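Local coordinates for protein cellulose 1,4-beta-cellobiosidase (Clostridium thermocellum, PDB 3ZQX) that serves as the calcium-binding family 3b carbohydrate-binding module of a cellulosomal cellobiohydrolase, a beta-sandwich that probably binds cellulose, at residues Y43-H48 and S73-Y78. The protein carries 1 engineered substitution. Residues are numbered along the deposited sequence; the frame is centred on the assembly and turned at random.
Sequences YFTKEH and SGDEHY. With CA (calcium ion), chain B.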
# COMPACT_ATOMS: atom_id res chain seq x y z
N TYR A 43 -0.32 -5.38 3.97
CA TYR A 43 -0.26 -6.78 4.41
C TYR A 43 -1.60 -7.47 4.26
O TYR A 43 -2.62 -6.98 4.75
CB TYR A 43 0.23 -6.85 5.86
CG TYR A 43 1.61 -6.26 6.01
CD1 TYR A 43 2.74 -7.02 5.75
CD2 TYR A 43 1.78 -4.91 6.34
CE1 TYR A 43 4.01 -6.47 5.85
CE2 TYR A 43 3.05 -4.35 6.43
CZ TYR A 43 4.16 -5.14 6.19
OH TYR A 43 5.40 -4.56 6.28
N PHE A 44 -1.60 -8.61 3.57
CA PHE A 44 -2.80 -9.40 3.41
C PHE A 44 -2.41 -10.85 3.21
O PHE A 44 -1.33 -11.14 2.69
CB PHE A 44 -3.65 -8.88 2.23
CG PHE A 44 -3.10 -9.22 0.86
CD1 PHE A 44 -2.08 -8.47 0.29
CD2 PHE A 44 -3.63 -10.28 0.14
CE1 PHE A 44 -1.60 -8.78 -0.98
CE2 PHE A 44 -3.15 -10.60 -1.13
CZ PHE A 44 -2.14 -9.83 -1.69
N THR A 45 -3.30 -11.74 3.61
CA THR A 45 -3.07 -13.16 3.44
C THR A 45 -3.70 -13.62 2.13
O THR A 45 -4.86 -13.32 1.84
CB THR A 45 -3.69 -13.96 4.59
OG1 THR A 45 -5.03 -13.52 4.79
CG2 THR A 45 -2.89 -13.77 5.88
N LYS A 46 -2.92 -14.35 1.34
CA LYS A 46 -3.44 -14.85 0.08
C LYS A 46 -4.13 -16.19 0.25
O LYS A 46 -3.57 -17.12 0.82
CB LYS A 46 -2.36 -14.89 -1.02
CG LYS A 46 -1.17 -15.74 -0.73
CD LYS A 46 -0.27 -15.77 -1.96
CE LYS A 46 0.94 -16.63 -1.71
NZ LYS A 46 1.92 -16.58 -2.84
N GLU A 47 -5.37 -16.28 -0.24
CA GLU A 47 -6.17 -17.49 -0.16
C GLU A 47 -5.99 -18.43 -1.35
O GLU A 47 -6.43 -19.57 -1.30
CB GLU A 47 -7.65 -17.13 -0.01
CG GLU A 47 -8.11 -16.79 1.40
CD GLU A 47 -7.59 -15.46 1.91
OE1 GLU A 47 -7.79 -14.42 1.24
OE2 GLU A 47 -7.00 -15.45 3.01
N HIS A 48 -5.36 -17.97 -2.42
CA HIS A 48 -5.24 -18.77 -3.64
C HIS A 48 -3.86 -18.67 -4.25
O HIS A 48 -3.13 -17.72 -3.99
CB HIS A 48 -6.28 -18.34 -4.67
CG HIS A 48 -7.67 -18.30 -4.15
ND1 HIS A 48 -8.47 -19.41 -4.07
CD2 HIS A 48 -8.41 -17.27 -3.66
CE1 HIS A 48 -9.64 -19.08 -3.56
NE2 HIS A 48 -9.63 -17.78 -3.30
N SER A 73 5.20 -14.39 3.03
CA SER A 73 4.37 -15.59 2.96
C SER A 73 3.57 -15.69 4.25
O SER A 73 3.95 -15.11 5.27
CB SER A 73 5.24 -16.84 2.73
OG SER A 73 6.15 -17.04 3.79
N GLY A 74 2.47 -16.43 4.21
CA GLY A 74 1.66 -16.62 5.39
C GLY A 74 1.21 -15.29 5.96
O GLY A 74 0.73 -14.42 5.23
N ASP A 75 1.36 -15.13 7.27
CA ASP A 75 0.91 -13.92 7.95
C ASP A 75 1.82 -12.72 7.70
O ASP A 75 1.51 -11.61 8.14
CB ASP A 75 0.74 -14.17 9.45
CG ASP A 75 -0.52 -14.95 9.77
OD1 ASP A 75 -1.52 -14.82 9.02
OD2 ASP A 75 -0.52 -15.70 10.76
N GLU A 76 2.93 -12.95 7.01
CA GLU A 76 3.87 -11.90 6.64
C GLU A 76 3.68 -11.41 5.21
O GLU A 76 4.45 -10.57 4.75
CB GLU A 76 5.32 -12.40 6.80
CG GLU A 76 5.75 -12.68 8.22
CD GLU A 76 6.29 -11.46 8.94
OE1 GLU A 76 6.18 -10.33 8.40
OE2 GLU A 76 6.84 -11.63 10.04
N HIS A 77 2.69 -11.92 4.50
CA HIS A 77 2.53 -11.64 3.07
C HIS A 77 2.04 -10.21 2.81
O HIS A 77 1.30 -9.63 3.62
CB HIS A 77 1.55 -12.67 2.50
CG HIS A 77 1.37 -12.58 1.02
ND1 HIS A 77 0.31 -11.94 0.42
CD2 HIS A 77 2.13 -13.07 0.01
CE1 HIS A 77 0.43 -12.02 -0.89
NE2 HIS A 77 1.53 -12.70 -1.17
N TYR A 78 2.44 -9.64 1.68
CA TYR A 78 2.06 -8.27 1.34
C TYR A 78 2.10 -7.98 -0.15
O TYR A 78 2.79 -8.65 -0.94
CB TYR A 78 2.99 -7.24 2.04
CG TYR A 78 4.47 -7.56 1.84
CD1 TYR A 78 5.15 -7.15 0.70
CD2 TYR A 78 5.17 -8.30 2.78
CE1 TYR A 78 6.48 -7.49 0.50
CE2 TYR A 78 6.50 -8.63 2.60
CZ TYR A 78 7.15 -8.22 1.46
OH TYR A 78 8.47 -8.54 1.23
CA CA B . -6.88 -12.93 3.10
O HOH W 1 -0.55 -15.32 2.85
O HOH W 2 2.86 -14.01 -3.10
O HOH W 3 -7.20 -11.35 1.16
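Phe-44 and His-77 grip each other through two hydrogen bonds, a compact example of a histidine side chain standing in for backbone pairing where a sheet runs out. Phe-44 N donates to His-77 O (3.1 Å). In return His-77 ND1 donates to Phe-44 O at 2.9 Å, with the acceptor almost in the imidazole plane. This places the proton on ND1, and the chi1 of -175°, with CG anti to the backbone N, carries the ring across to its acceptor. At the far edge of the imidazole, His-77 NE2 lies 2.7 Å from the oxygen of a water, which in turn accepts a hydrogen bond from Lys-46 NZ. A second water joins Lys-46 N to Gly-74 O.

Packing holds the imidazole from two directions. Its edge points into the face of Phe-44, the planes 80° apart, while the extended Lys-46 chain crosses one face, CD lying 4.0 Å from the ring centroid in a CH-pi contact. Leu-52 of strand 52-55 touches all three side chains. Further out, Tyr-43 CD1 rests 3.7 Å from Tyr-78 CB at a non-hydrogen-bonded antiparallel pair, and Tyr-43 OH bonds Thr-131.

Thr-45 and Glu-47 bind calcium with Asp-110, Asn-113 and Asp-114. The chemistry thus ties the turn before strand 78-83 to the calcium-binding loop, with one histidine bonded at both ring nitrogens.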